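Local coordinates for protein berberine bridge enzyme-like 28 (Arabidopsis thaliana, PDB 5D79) that is an FAD-dependent oxidoreductase of the berberine bridge enzyme-like family involved in adaptation to salt stress, at residues K271-A276 with L284-T289; A390-L395 with L448-S453; S408-Y413 with P418-N423; I427-Y432 with E456-Y461. One frame throughout, in Å; residues are numbered along the deposited sequence.

Interaction 1 (K271-A276 with L284-T289); sequences KKWQYA and LFIRTT
W273 on helix 263-276 reaches down to I286 and T288 on strand 284-292. This is helix-on-sheet packing: the helix lies on one side of the antiparallel seven-stranded sheet, and the strand follows it after a short loop. The axes of the two short segments come within 10.2 Å and run at 145° to each other. W273 has its CG anti to the backbone N (chi1 176°), which sends the indole off the helix toward the strand.

W273 NE1 donates a hydrogen bond to the backbone O of I286 at 2.7 Å. The acceptor lies in the ring plane, but the donor stands well above the carbonyl plane, so the bond does not follow a lone pair. The bond, with the packing of Y425 and T288, limits how the ring can turn. I286 adds an apolar touch, with CG2 at 4.2 Å from W273 CD1.

T288 lies over one face of the same ring. T288 OG1 sits 3.5 Å above the W273 ring plane, toward the rim. This hydroxyl is buried and has no hydrogen-bonding partner in the model. Y425 meets the indole edge-to-face, and L400 of strand 396-402 also touches it. R287 points to the other side of the sheet, where its NH2 bonds T401. On the helix side of the sheet, T288 OG1 is equally close to W273 NE1 and CD1, at 3.6 Å from each.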
loop_
_atom_site.group_PDB
_atom_site.type_symbol
_atom_site.label_atom_id
_atom_site.label_comp_id
_atom_site.label_asym_id
_atom_site.label_seq_id
_atom_site.Cartn_x
_atom_site.Cartn_y
_atom_site.Cartn_z
ATOM N N LYS A 271 10.367 22.199 -10.236
ATOM C CA LYS A 271 10.673 23.192 -9.200
ATOM C C LYS A 271 9.438 23.977 -8.781
ATOM O O LYS A 271 9.211 24.189 -7.595
ATOM C CB LYS A 271 11.752 24.165 -9.678
ATOM C CG LYS A 271 13.151 23.599 -9.674
ATOM C CD LYS A 271 14.174 24.712 -9.832
ATOM C CE LYS A 271 14.147 25.656 -8.637
ATOM N NZ LYS A 271 14.800 26.962 -8.942
ATOM N N LYS A 272 8.644 24.402 -9.760
ATOM C CA LYS A 272 7.401 25.120 -9.500
ATOM C C LYS A 272 6.330 24.214 -8.882
ATOM O O LYS A 272 5.597 24.647 -7.991
ATOM C CB LYS A 272 6.883 25.753 -10.795
ATOM C CG LYS A 272 5.440 26.224 -10.742
ATOM C CD LYS A 272 5.249 27.367 -9.750
ATOM C CE LYS A 272 3.799 27.849 -9.709
ATOM N NZ LYS A 272 3.418 28.597 -10.938
ATOM N N TRP A 273 6.237 22.969 -9.350
ATOM C CA TRP A 273 5.291 21.999 -8.785
ATOM C C TRP A 273 5.508 21.862 -7.278
ATOM O O TRP A 273 4.562 21.745 -6.514
ATOM C CB TRP A 273 5.434 20.639 -9.481
ATOM C CG TRP A 273 4.574 19.495 -8.921
ATOM C CD1 TRP A 273 3.325 19.128 -9.337
ATOM C CD2 TRP A 273 4.933 18.562 -7.875
ATOM N NE1 TRP A 273 2.879 18.038 -8.611
ATOM C CE2 TRP A 273 3.844 17.680 -7.706
ATOM C CE3 TRP A 273 6.059 18.410 -7.049
ATOM C CZ2 TRP A 273 3.848 16.659 -6.753
ATOM C CZ3 TRP A 273 6.061 17.391 -6.105
ATOM C CH2 TRP A 273 4.965 16.530 -5.966
ATOM N N GLN A 274 6.762 21.902 -6.856
ATOM C CA GLN A 274 7.109 21.675 -5.456
ATOM C C GLN A 274 6.522 22.705 -4.516
ATOM O O GLN A 274 6.340 22.434 -3.330
ATOM C CB GLN A 274 8.623 21.661 -5.273
ATOM C CG GLN A 274 9.274 20.330 -5.558
ATOM C CD GLN A 274 10.680 20.298 -5.036
ATOM O OE1 GLN A 274 11.042 19.416 -4.271
ATOM N NE2 GLN A 274 11.485 21.282 -5.434
ATOM N N TYR A 275 6.249 23.890 -5.044
ATOM C CA TYR A 275 5.710 24.968 -4.233
ATOM C C TYR A 275 4.182 25.042 -4.343
ATOM O O TYR A 275 3.513 25.525 -3.433
ATOM C CB TYR A 275 6.351 26.299 -4.638
ATOM C CG TYR A 275 7.835 26.381 -4.325
ATOM C CD1 TYR A 275 8.790 25.941 -5.239
ATOM C CD2 TYR A 275 8.280 26.895 -3.114
ATOM C CE1 TYR A 275 10.144 26.011 -4.960
ATOM C CE2 TYR A 275 9.634 26.978 -2.824
ATOM C CZ TYR A 275 10.565 26.529 -3.744
ATOM O OH TYR A 275 11.918 26.609 -3.445
ATOM N N ALA A 276 3.637 24.534 -5.445
ATOM C CA ALA A 276 2.215 24.684 -5.755
ATOM C C ALA A 276 1.341 23.485 -5.396
ATOM O O ALA A 276 0.191 23.669 -4.997
ATOM C CB ALA A 276 2.045 24.992 -7.251
ATOM N N LEU A 284 -7.983 19.301 -6.581
ATOM C CA LEU A 284 -6.929 19.103 -7.574
ATOM C C LEU A 284 -5.767 18.229 -7.085
ATOM O O LEU A 284 -5.062 18.574 -6.142
ATOM C CB LEU A 284 -6.375 20.458 -8.043
ATOM C CG LEU A 284 -5.289 20.425 -9.127
ATOM C CD1 LEU A 284 -5.754 19.595 -10.315
ATOM C CD2 LEU A 284 -4.941 21.837 -9.587
ATOM N N PHE A 285 -5.577 17.110 -7.773
ATOM C CA PHE A 285 -4.496 16.172 -7.521
ATOM C C PHE A 285 -3.511 16.227 -8.670
ATOM O O PHE A 285 -3.887 15.937 -9.795
ATOM C CB PHE A 285 -5.050 14.748 -7.372
ATOM C CG PHE A 285 -3.988 13.682 -7.239
ATOM C CD1 PHE A 285 -3.420 13.397 -6.009
ATOM C CD2 PHE A 285 -3.565 12.957 -8.348
ATOM C CE1 PHE A 285 -2.446 12.411 -5.889
ATOM C CE2 PHE A 285 -2.594 11.969 -8.230
ATOM C CZ PHE A 285 -2.039 11.698 -6.999
ATOM N N ILE A 286 -2.262 16.598 -8.394
ATOM C CA ILE A 286 -1.231 16.654 -9.430
ATOM C C ILE A 286 0.029 15.861 -9.053
ATOM O O ILE A 286 0.816 16.276 -8.195
ATOM C CB ILE A 286 -0.800 18.112 -9.750
ATOM C CG1 ILE A 286 -1.910 19.112 -9.463
ATOM C CG2 ILE A 286 -0.332 18.247 -11.200
ATOM C CD1 ILE A 286 -1.417 20.515 -9.551
ATOM N N ARG A 287 0.224 14.739 -9.729
ATOM C CA ARG A 287 1.375 13.863 -9.519
ATOM C C ARG A 287 2.462 14.045 -10.599
ATOM O O ARG A 287 2.172 14.330 -11.760
ATOM C CB ARG A 287 0.901 12.400 -9.469
ATOM C CG ARG A 287 1.959 11.353 -9.854
ATOM C CD ARG A 287 1.524 9.920 -9.527
ATOM N NE ARG A 287 1.295 9.736 -8.089
ATOM C CZ ARG A 287 0.726 8.658 -7.559
ATOM N NH1 ARG A 287 0.329 7.664 -8.350
ATOM N NH2 ARG A 287 0.544 8.570 -6.250
ATOM N N THR A 288 3.718 13.898 -10.198
ATOM C CA THR A 288 4.839 13.957 -11.112
ATOM C C THR A 288 5.561 12.616 -11.086
ATOM O O THR A 288 5.964 12.131 -10.026
ATOM C CB THR A 288 5.823 15.099 -10.738
ATOM O OG1 THR A 288 5.168 16.375 -10.857
ATOM C CG2 THR A 288 7.053 15.079 -11.632
ATOM N N THR A 289 5.705 11.999 -12.245
ATOM C CA THR A 289 6.458 10.762 -12.326
ATOM C C THR A 289 7.632 10.918 -13.273
ATOM O O THR A 289 7.479 11.297 -14.432
ATOM C CB THR A 289 5.593 9.594 -12.803
ATOM O OG1 THR A 289 4.375 9.567 -12.049
ATOM C CG2 THR A 289 6.353 8.266 -12.644
#

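Interaction 2 (A390-L395 with L448-S453); sequences APEARL and LKWVDS
W450 of helix 441-458 packs against A390, E392 and A393, in the loop that joins helix 378-388 to strand 396-402. W450 can be followed outward from the helix. Its CB is 3.8 Å from E392 CG. CG of the ring lies near the same glutamate. CD1 of W450 is closest to the carboxylate, with OE2 of E392 3.4 Å away at the ring edge. The carboxylate and ring planes are almost perpendicular, 89° apart. The glutamate folds back to get there: its CG lies between the backbone N and the carbonyl carbon (chi1 74°), and the chain bends again at chi2.

Further out, NE1 meets two methyl groups. A393 CB is 3.5 Å from W450 NE1 and lies over one face of the ring, offset toward the rim. CB of A390 is 3.8 Å from W450 NE1 and comes in obliquely. CE2 and CZ2 also lie against A393 CB, CZ2 of W450 at 3.7 Å.

The loop turns tightly here, with a short 3-10 segment at 391-392 and a backbone bond from A393 N to A390 O. In this turn both methyls face the indole. The contact is plain packing away from the flavin. No hydrogen bond crosses between the segments. The indole N-H goes to R387 O. The loop gives methyl cover and, at the ring's edge, a carboxylate oxygen whose charge would probably favour the electropositive C-H of CD1.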
loop_
_atom_site.group_PDB
_atom_site.type_symbol
_atom_site.label_atom_id
_atom_site.label_comp_id
_atom_site.label_asym_id
_atom_site.label_seq_id
_atom_site.Cartn_x
_atom_site.Cartn_y
_atom_site.Cartn_z
ATOM N N ALA A 390 20.230 5.661 -16.305
ATOM C CA ALA A 390 20.994 4.429 -16.079
ATOM C C ALA A 390 20.341 3.243 -16.777
ATOM O O ALA A 390 19.116 3.170 -16.844
ATOM C CB ALA A 390 21.131 4.152 -14.585
ATOM N N PRO A 391 21.158 2.312 -17.302
ATOM C CA PRO A 391 20.609 1.184 -18.057
ATOM C C PRO A 391 19.662 0.363 -17.203
ATOM O O PRO A 391 18.603 -0.039 -17.683
ATOM C CB PRO A 391 21.852 0.366 -18.436
ATOM C CG PRO A 391 23.007 1.294 -18.274
ATOM C CD PRO A 391 22.625 2.223 -17.171
ATOM N N GLU A 392 20.036 0.145 -15.945
ATOM C CA GLU A 392 19.250 -0.688 -15.039
ATOM C C GLU A 392 18.016 0.069 -14.504
ATOM O O GLU A 392 17.177 -0.498 -13.808
ATOM C CB GLU A 392 20.143 -1.224 -13.896
ATOM C CG GLU A 392 20.557 -0.238 -12.788
ATOM C CD GLU A 392 21.781 0.612 -13.126
ATOM O OE1 GLU A 392 22.198 0.630 -14.298
ATOM O OE2 GLU A 392 22.321 1.277 -12.209
ATOM N N ALA A 393 17.883 1.342 -14.867
ATOM C CA ALA A 393 16.690 2.109 -14.504
ATOM C C ALA A 393 15.662 2.194 -15.641
ATOM O O ALA A 393 14.813 3.089 -15.634
ATOM C CB ALA A 393 17.084 3.511 -14.057
ATOM N N ARG A 394 15.740 1.279 -16.608
ATOM C CA ARG A 394 14.830 1.288 -17.753
ATOM C C ARG A 394 13.381 1.063 -17.333
ATOM O O ARG A 394 12.464 1.637 -17.928
ATOM C CB ARG A 394 15.218 0.229 -18.794
ATOM C CG ARG A 394 14.445 0.399 -20.102
ATOM C CD ARG A 394 14.865 -0.588 -21.166
ATOM N NE ARG A 394 14.576 -1.972 -20.785
ATOM C CZ ARG A 394 13.423 -2.600 -21.026
ATOM N NH1 ARG A 394 12.436 -1.960 -21.641
ATOM N NH2 ARG A 394 13.256 -3.864 -20.648
ATOM N N LEU A 395 13.166 0.233 -16.316
ATOM C CA LEU A 395 11.809 0.019 -15.817
ATOM C C LEU A 395 11.628 0.585 -14.413
ATOM O O LEU A 395 10.787 0.128 -13.648
ATOM C CB LEU A 395 11.455 -1.463 -15.841
ATOM C CG LEU A 395 11.463 -2.126 -17.222
ATOM C CD1 LEU A 395 10.771 -3.479 -17.144
ATOM C CD2 LEU A 395 10.808 -1.240 -18.261
ATOM N N LEU A 448 18.694 -3.345 -6.991
ATOM C CA LEU A 448 18.759 -3.021 -5.570
ATOM C C LEU A 448 19.729 -1.866 -5.347
ATOM O O LEU A 448 19.377 -0.855 -4.725
ATOM C CB LEU A 448 19.196 -4.245 -4.756
ATOM C CG LEU A 448 18.105 -5.142 -4.171
ATOM C CD1 LEU A 448 16.936 -5.296 -5.113
ATOM C CD2 LEU A 448 18.674 -6.493 -3.829
ATOM N N LYS A 449 20.945 -2.028 -5.870
ATOM C CA LYS A 449 21.981 -1.010 -5.754
ATOM C C LYS A 449 21.515 0.324 -6.296
ATOM O O LYS A 449 21.794 1.355 -5.693
ATOM C CB LYS A 449 23.257 -1.441 -6.478
ATOM C CG LYS A 449 24.014 -2.567 -5.769
ATOM C CD LYS A 449 25.308 -2.951 -6.485
ATOM C CE LYS A 449 25.924 -4.178 -5.848
ATOM N NZ LYS A 449 24.935 -5.293 -5.744
ATOM N N TRP A 450 20.807 0.296 -7.425
ATOM C CA TRP A 450 20.281 1.509 -8.044
ATOM C C TRP A 450 19.330 2.234 -7.093
ATOM O O TRP A 450 19.458 3.443 -6.865
ATOM C CB TRP A 450 19.558 1.198 -9.371
ATOM C CG TRP A 450 19.137 2.467 -10.067
ATOM C CD1 TRP A 450 19.885 3.209 -10.936
ATOM C CD2 TRP A 450 17.892 3.179 -9.900
ATOM N NE1 TRP A 450 19.181 4.324 -11.336
ATOM C CE2 TRP A 450 17.957 4.330 -10.711
ATOM C CE3 TRP A 450 16.732 2.951 -9.148
ATOM C CZ2 TRP A 450 16.898 5.252 -10.796
ATOM C CZ3 TRP A 450 15.686 3.870 -9.234
ATOM C CH2 TRP A 450 15.778 5.002 -10.052
ATOM N N VAL A 451 18.384 1.484 -6.536
ATOM C CA VAL A 451 17.376 2.039 -5.639
ATOM C C VAL A 451 18.023 2.528 -4.335
ATOM O O VAL A 451 17.647 3.572 -3.792
ATOM C CB VAL A 451 16.266 0.995 -5.334
ATOM C CG1 VAL A 451 15.264 1.537 -4.333
ATOM C CG2 VAL A 451 15.550 0.595 -6.606
ATOM N N ASP A 452 19.011 1.787 -3.843
ATOM C CA ASP A 452 19.721 2.178 -2.621
ATOM C C ASP A 452 20.501 3.489 -2.819
ATOM O O ASP A 452 20.570 4.331 -1.919
ATOM C CB ASP A 452 20.672 1.048 -2.169
ATOM C CG ASP A 452 21.278 1.294 -0.780
ATOM O OD1 ASP A 452 20.590 1.026 0.234
ATOM O OD2 ASP A 452 22.447 1.744 -0.700
ATOM N N SER A 453 21.060 3.659 -4.016
ATOM C CA SER A 453 21.977 4.761 -4.294
ATOM C C SER A 453 21.265 6.109 -4.420
ATOM O O SER A 453 21.766 7.125 -3.931
ATOM C CB SER A 453 22.777 4.468 -5.567
ATOM O OG SER A 453 23.775 5.449 -5.780
#

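Interaction 3 (S408-Y413 with P418-N423); sequences SEMAEY and PHRGGN
R420 and M410 lie side by side and point the same way. The thioether covers one face of the guanidinium, with M410 SD 3.5 Å from R420 NH1. M410 CE lies 3.8 Å from NH2 of R420. Nearer the backbone, CB of R420 rests on M410 O at 3.2 Å. R420 bends at chi2 (-63°), which turns the chain along M410. At the far end of the contact, E412 crosses P418: CG of E412 is 3.5 Å from P418 O, and its OE2 touches CB of the proline.

Two waters bridge the segments. One donates to both S408 O and M410 O and accepts from G421 N. The other accepts from R420 NE and lies 2.8 Å from E412 O. No direct hydrogen bond joins the two segments.

The end of helix 406-409 and the connection to strand 425-434 fold back on each other here. M410 is the first residue to leave the helix. On the other limb, a type II beta turn runs from R420 to N423, with G422 at a positive phi.

Further out, R420 NH1 makes a salt bridge to D200, which M410 also touches. E412 OE1 bonds N502. The turn is held by R420 O, which accepts from both N423 N and N423 ND2, the side-chain amide at 2.8 Å.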
loop_
_atom_site.group_PDB
_atom_site.type_symbol
_atom_site.label_atom_id
_atom_site.label_comp_id
_atom_site.label_asym_id
_atom_site.label_seq_id
_atom_site.Cartn_x
_atom_site.Cartn_y
_atom_site.Cartn_z
ATOM N N SER A 408 -2.922 17.555 5.380
ATOM C CA SER A 408 -2.303 18.446 6.357
ATOM C C SER A 408 -3.379 18.971 7.306
ATOM O O SER A 408 -3.093 19.492 8.393
ATOM C CB SER A 408 -1.544 19.584 5.656
ATOM O OG SER A 408 -2.398 20.402 4.885
ATOM N N GLU A 409 -4.627 18.801 6.888
ATOM C CA GLU A 409 -5.763 19.150 7.720
ATOM C C GLU A 409 -5.813 18.225 8.928
ATOM O O GLU A 409 -5.925 18.681 10.070
ATOM C CB GLU A 409 -7.059 19.067 6.921
ATOM C CG GLU A 409 -8.293 19.248 7.757
ATOM C CD GLU A 409 -9.495 19.621 6.925
ATOM O OE1 GLU A 409 -10.630 19.464 7.428
ATOM O OE2 GLU A 409 -9.301 20.073 5.772
ATOM N N MET A 410 -5.722 16.923 8.662
ATOM C CA MET A 410 -5.681 15.910 9.716
ATOM C C MET A 410 -4.404 16.002 10.547
ATOM O O MET A 410 -3.332 16.284 9.997
ATOM C CB MET A 410 -5.798 14.516 9.115
ATOM C CG MET A 410 -7.168 14.204 8.561
ATOM S SD MET A 410 -7.214 12.503 7.994
ATOM C CE MET A 410 -7.316 11.611 9.546
ATOM N N ALA A 411 -4.517 15.770 11.858
ATOM C CA ALA A 411 -3.360 15.834 12.746
ATOM C C ALA A 411 -2.691 14.473 12.837
ATOM O O ALA A 411 -3.322 13.446 12.580
ATOM C CB ALA A 411 -3.760 16.327 14.120
ATOM N N GLU A 412 -1.405 14.468 13.190
ATOM C CA GLU A 412 -0.612 13.237 13.259
ATOM C C GLU A 412 -1.282 12.127 14.094
ATOM O O GLU A 412 -1.327 10.968 13.666
ATOM C CB GLU A 412 0.775 13.554 13.832
ATOM C CG GLU A 412 1.681 12.340 14.016
ATOM C CD GLU A 412 2.960 12.670 14.762
ATOM O OE1 GLU A 412 2.919 13.553 15.651
ATOM O OE2 GLU A 412 4.005 12.053 14.451
ATOM N N TYR A 413 -1.817 12.507 15.262
ATOM C CA TYR A 413 -2.353 11.581 16.261
ATOM C C TYR A 413 -3.646 10.868 15.855
ATOM O O TYR A 413 -4.033 9.893 16.484
ATOM C CB TYR A 413 -2.597 12.335 17.580
ATOM C CG TYR A 413 -3.937 13.066 17.619
ATOM C CD1 TYR A 413 -4.059 14.370 17.146
ATOM C CD2 TYR A 413 -5.081 12.447 18.132
ATOM C CE1 TYR A 413 -5.278 15.021 17.167
ATOM C CE2 TYR A 413 -6.301 13.096 18.150
ATOM C CZ TYR A 413 -6.391 14.377 17.668
ATOM O OH TYR A 413 -7.604 15.013 17.691
ATOM N N PRO A 418 1.503 8.811 10.369
ATOM C CA PRO A 418 1.921 10.049 11.027
ATOM C C PRO A 418 2.199 11.232 10.099
ATOM O O PRO A 418 2.350 12.358 10.575
ATOM C CB PRO A 418 3.217 9.622 11.709
ATOM C CG PRO A 418 3.829 8.717 10.698
ATOM C CD PRO A 418 2.653 7.917 10.144
ATOM N N HIS A 419 2.292 10.980 8.802
ATOM C CA HIS A 419 2.840 11.967 7.876
ATOM C C HIS A 419 1.785 12.920 7.356
ATOM O O HIS A 419 1.264 12.753 6.255
ATOM C CB HIS A 419 3.526 11.254 6.717
ATOM C CG HIS A 419 4.380 10.115 7.156
ATOM N ND1 HIS A 419 5.635 10.293 7.690
ATOM C CD2 HIS A 419 4.142 8.786 7.185
ATOM C CE1 HIS A 419 6.140 9.120 8.015
ATOM N NE2 HIS A 419 5.257 8.189 7.713
ATOM N N ARG A 420 1.485 13.930 8.153
ATOM C CA ARG A 420 0.424 14.865 7.824
ATOM C C ARG A 420 1.014 16.259 7.581
ATOM O O ARG A 420 1.920 16.396 6.769
ATOM C CB ARG A 420 -0.643 14.874 8.933
ATOM C CG ARG A 420 -1.172 13.475 9.301
ATOM C CD ARG A 420 -1.908 12.753 8.165
ATOM N NE ARG A 420 -2.575 11.553 8.672
ATOM C CZ ARG A 420 -3.576 10.907 8.068
ATOM N NH1 ARG A 420 -4.061 11.327 6.899
ATOM N NH2 ARG A 420 -4.100 9.832 8.641
ATOM N N GLY A 421 0.504 17.278 8.270
ATOM C CA GLY A 421 0.999 18.634 8.113
ATOM C C GLY A 421 2.506 18.734 8.215
ATOM O O GLY A 421 3.138 18.049 9.024
ATOM N N GLY A 422 3.094 19.579 7.375
ATOM C CA GLY A 422 4.540 19.722 7.326
ATOM C C GLY A 422 5.195 18.883 6.238
ATOM O O GLY A 422 6.383 19.036 5.943
ATOM N N ASN A 423 4.421 17.979 5.652
ATOM C CA ASN A 423 4.902 17.181 4.530
ATOM C C ASN A 423 4.292 17.710 3.266
ATOM O O ASN A 423 3.075 17.717 3.120
ATOM C CB ASN A 423 4.566 15.702 4.704
ATOM C CG ASN A 423 5.137 15.135 5.966
ATOM O OD1 ASN A 423 6.340 14.905 6.066
ATOM N ND2 ASN A 423 4.279 14.923 6.961
HETATM O O HOH W 1 -1.569 18.055 10.007
HETATM O O HOH W 2 -3.089 10.764 11.512
#

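Interaction 4 (I427-Y432 with E456-Y461); sequences IQYVAY and EFMTPY
Strand 425-434 and the last turns of helix 441-458 stand well apart where Y429 and I427 meet M458. The nearest backbone pair, I427 and M458, has its CA atoms 10.3 Å apart. Residues 459-461 form a 3-10 segment. At this spacing the backbones do not meet, and side chains make the contact. No hydrogen bond crosses between the segments.

Y429 and M458 cross obliquely. The phenol oxygen sits against the start of the methionine chain, with OH of Y429 3.4 Å from both CB and CG of M458. The Y429 ring adds CE2 at 3.7 Å from M458 CG. M458 bends at chi2 and chi3 (-70° and -66°), which curls its CE back toward the strand. There M458 CE meets I427 CD1 at 4.3 Å. I384 of helix 378-388 also touches the methionine.

The tyrosine hydroxyl is not left to apolar surroundings alone: it bonds D370 of strand 363-372. On the helix side, E456 O accepts from both T459 N and T459 OG1. The arrangement is a mostly apolar helix-on-sheet interface on one side of the antiparallel seven-stranded sheet, with one tyrosine hydroxyl bonded within the sheet.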
loop_
_atom_site.group_PDB
_atom_site.type_symbol
_atom_site.label_atom_id
_atom_site.label_comp_id
_atom_site.label_asym_id
_atom_site.label_seq_id
_atom_site.Cartn_x
_atom_site.Cartn_y
_atom_site.Cartn_z
ATOM N N ILE A 427 7.647 10.718 -1.842
ATOM C CA ILE A 427 8.374 10.326 -3.031
ATOM C C ILE A 427 8.801 8.857 -2.930
ATOM O O ILE A 427 9.353 8.426 -1.915
ATOM C CB ILE A 427 9.599 11.257 -3.269
ATOM C CG1 ILE A 427 10.420 10.805 -4.474
ATOM C CG2 ILE A 427 10.471 11.351 -2.035
ATOM C CD1 ILE A 427 11.421 11.845 -4.895
ATOM N N GLN A 428 8.505 8.090 -3.975
ATOM C CA GLN A 428 8.883 6.687 -4.025
ATOM C C GLN A 428 9.889 6.456 -5.134
ATOM O O GLN A 428 9.706 6.907 -6.248
ATOM C CB GLN A 428 7.655 5.791 -4.241
ATOM C CG GLN A 428 7.977 4.300 -4.305
ATOM C CD GLN A 428 6.824 3.449 -4.807
ATOM O OE1 GLN A 428 5.796 3.966 -5.266
ATOM N NE2 GLN A 428 6.990 2.127 -4.726
ATOM N N TYR A 429 10.962 5.756 -4.810
ATOM C CA TYR A 429 11.934 5.304 -5.801
ATOM C C TYR A 429 11.766 3.799 -5.956
ATOM O O TYR A 429 12.008 3.040 -5.015
ATOM C CB TYR A 429 13.367 5.637 -5.372
ATOM C CG TYR A 429 13.503 6.823 -4.426
ATOM C CD1 TYR A 429 13.346 6.667 -3.042
ATOM C CD2 TYR A 429 13.823 8.093 -4.906
ATOM C CE1 TYR A 429 13.486 7.738 -2.179
ATOM C CE2 TYR A 429 13.955 9.169 -4.051
ATOM C CZ TYR A 429 13.789 8.990 -2.688
ATOM O OH TYR A 429 13.937 10.062 -1.827
ATOM N N VAL A 430 11.345 3.355 -7.131
ATOM C CA VAL A 430 11.066 1.932 -7.325
ATOM C C VAL A 430 11.635 1.443 -8.666
ATOM O O VAL A 430 11.484 2.089 -9.699
ATOM C CB VAL A 430 9.539 1.645 -7.227
ATOM C CG1 VAL A 430 8.748 2.576 -8.142
ATOM C CG2 VAL A 430 9.224 0.183 -7.509
ATOM N N ALA A 431 12.343 0.323 -8.632
ATOM C CA ALA A 431 12.875 -0.244 -9.853
ATOM C C ALA A 431 12.145 -1.546 -10.144
ATOM O O ALA A 431 12.012 -2.387 -9.266
ATOM C CB ALA A 431 14.379 -0.471 -9.739
ATOM N N TYR A 432 11.653 -1.687 -11.373
ATOM C CA TYR A 432 10.998 -2.907 -11.822
ATOM C C TYR A 432 11.924 -3.677 -12.750
ATOM O O TYR A 432 12.776 -3.094 -13.419
ATOM C CB TYR A 432 9.679 -2.587 -12.533
ATOM C CG TYR A 432 8.630 -2.002 -11.612
ATOM C CD1 TYR A 432 8.566 -0.636 -11.372
ATOM C CD2 TYR A 432 7.707 -2.818 -10.981
ATOM C CE1 TYR A 432 7.613 -0.107 -10.519
ATOM C CE2 TYR A 432 6.752 -2.300 -10.141
ATOM C CZ TYR A 432 6.710 -0.945 -9.905
ATOM O OH TYR A 432 5.758 -0.437 -9.048
ATOM N N GLU A 456 20.107 7.071 -0.871
ATOM C CA GLU A 456 21.234 7.645 -0.145
ATOM C C GLU A 456 21.488 9.084 -0.620
ATOM O O GLU A 456 21.730 9.978 0.193
ATOM C CB GLU A 456 22.497 6.790 -0.309
ATOM C CG GLU A 456 22.427 5.428 0.366
ATOM C CD GLU A 456 22.063 5.510 1.834
ATOM O OE1 GLU A 456 22.757 6.231 2.575
ATOM O OE2 GLU A 456 21.079 4.859 2.248
ATOM N N PHE A 457 21.407 9.304 -1.928
ATOM C CA PHE A 457 21.647 10.628 -2.452
ATOM C C PHE A 457 20.652 11.626 -1.875
ATOM O O PHE A 457 21.010 12.770 -1.591
ATOM C CB PHE A 457 21.572 10.673 -3.978
ATOM C CG PHE A 457 21.533 12.077 -4.509
ATOM C CD1 PHE A 457 22.673 12.875 -4.473
ATOM C CD2 PHE A 457 20.350 12.629 -4.974
ATOM C CE1 PHE A 457 22.644 14.185 -4.919
ATOM C CE2 PHE A 457 20.317 13.944 -5.418
ATOM C CZ PHE A 457 21.469 14.723 -5.389
ATOM N N MET A 458 19.411 11.189 -1.691
ATOM C CA MET A 458 18.328 12.094 -1.298
ATOM C C MET A 458 18.329 12.460 0.187
ATOM O O MET A 458 17.551 13.311 0.602
ATOM C CB MET A 458 16.973 11.480 -1.666
ATOM C CG MET A 458 16.668 11.491 -3.146
ATOM S SD MET A 458 16.359 13.160 -3.752
ATOM C CE MET A 458 14.852 13.560 -2.878
ATOM N N THR A 459 19.197 11.821 0.973
ATOM C CA THR A 459 19.246 12.009 2.426
ATOM C C THR A 459 19.172 13.483 2.893
ATOM O O THR A 459 18.289 13.829 3.677
ATOM C CB THR A 459 20.517 11.362 3.018
ATOM O OG1 THR A 459 20.565 9.971 2.668
ATOM C CG2 THR A 459 20.543 11.516 4.537
ATOM N N PRO A 460 20.064 14.367 2.400
ATOM C CA PRO A 460 20.015 15.726 2.944
ATOM C C PRO A 460 18.761 16.528 2.612
ATOM O O PRO A 460 18.622 17.616 3.136
ATOM C CB PRO A 460 21.225 16.392 2.290
ATOM C CG PRO A 460 21.354 15.705 0.999
ATOM C CD PRO A 460 21.055 14.273 1.310
ATOM N N TYR A 461 17.882 16.013 1.759
ATOM C CA TYR A 461 16.786 16.806 1.217
ATOM C C TYR A 461 15.410 16.382 1.733
ATOM O O TYR A 461 14.415 17.077 1.517
ATOM C CB TYR A 461 16.799 16.729 -0.308
ATOM C CG TYR A 461 18.146 16.996 -0.943
ATOM C CD1 TYR A 461 18.756 18.233 -0.808
ATOM C CD2 TYR A 461 18.797 16.016 -1.703
ATOM C CE1 TYR A 461 19.983 18.495 -1.391
ATOM C CE2 TYR A 461 20.035 16.273 -2.297
ATOM C CZ TYR A 461 20.617 17.521 -2.132
ATOM O OH TYR A 461 21.832 17.823 -2.698
#

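Interactions 1 and 4 reach the same antiparallel sheet, with centres about 17 Å apart and no touch between them. Interactions 2 and 4 share helix 441-458 and are in direct contact. L395 O lies 3.0 Å from Y432 N, a probable hydrogen bond, and V451 CG2 packs on A431 CB at 3.5 Å. Interaction 3 lies within the loop that interaction 2 closes, yet their centres are about 31 Å apart. Its second segment is followed closely in the chain by strand 425-434 of interaction 4. The R287 side chain, in interaction 1, comes to about 5 Å from the bound FAD; the side chains of R420 and I427 are about 11 and 12 Å away.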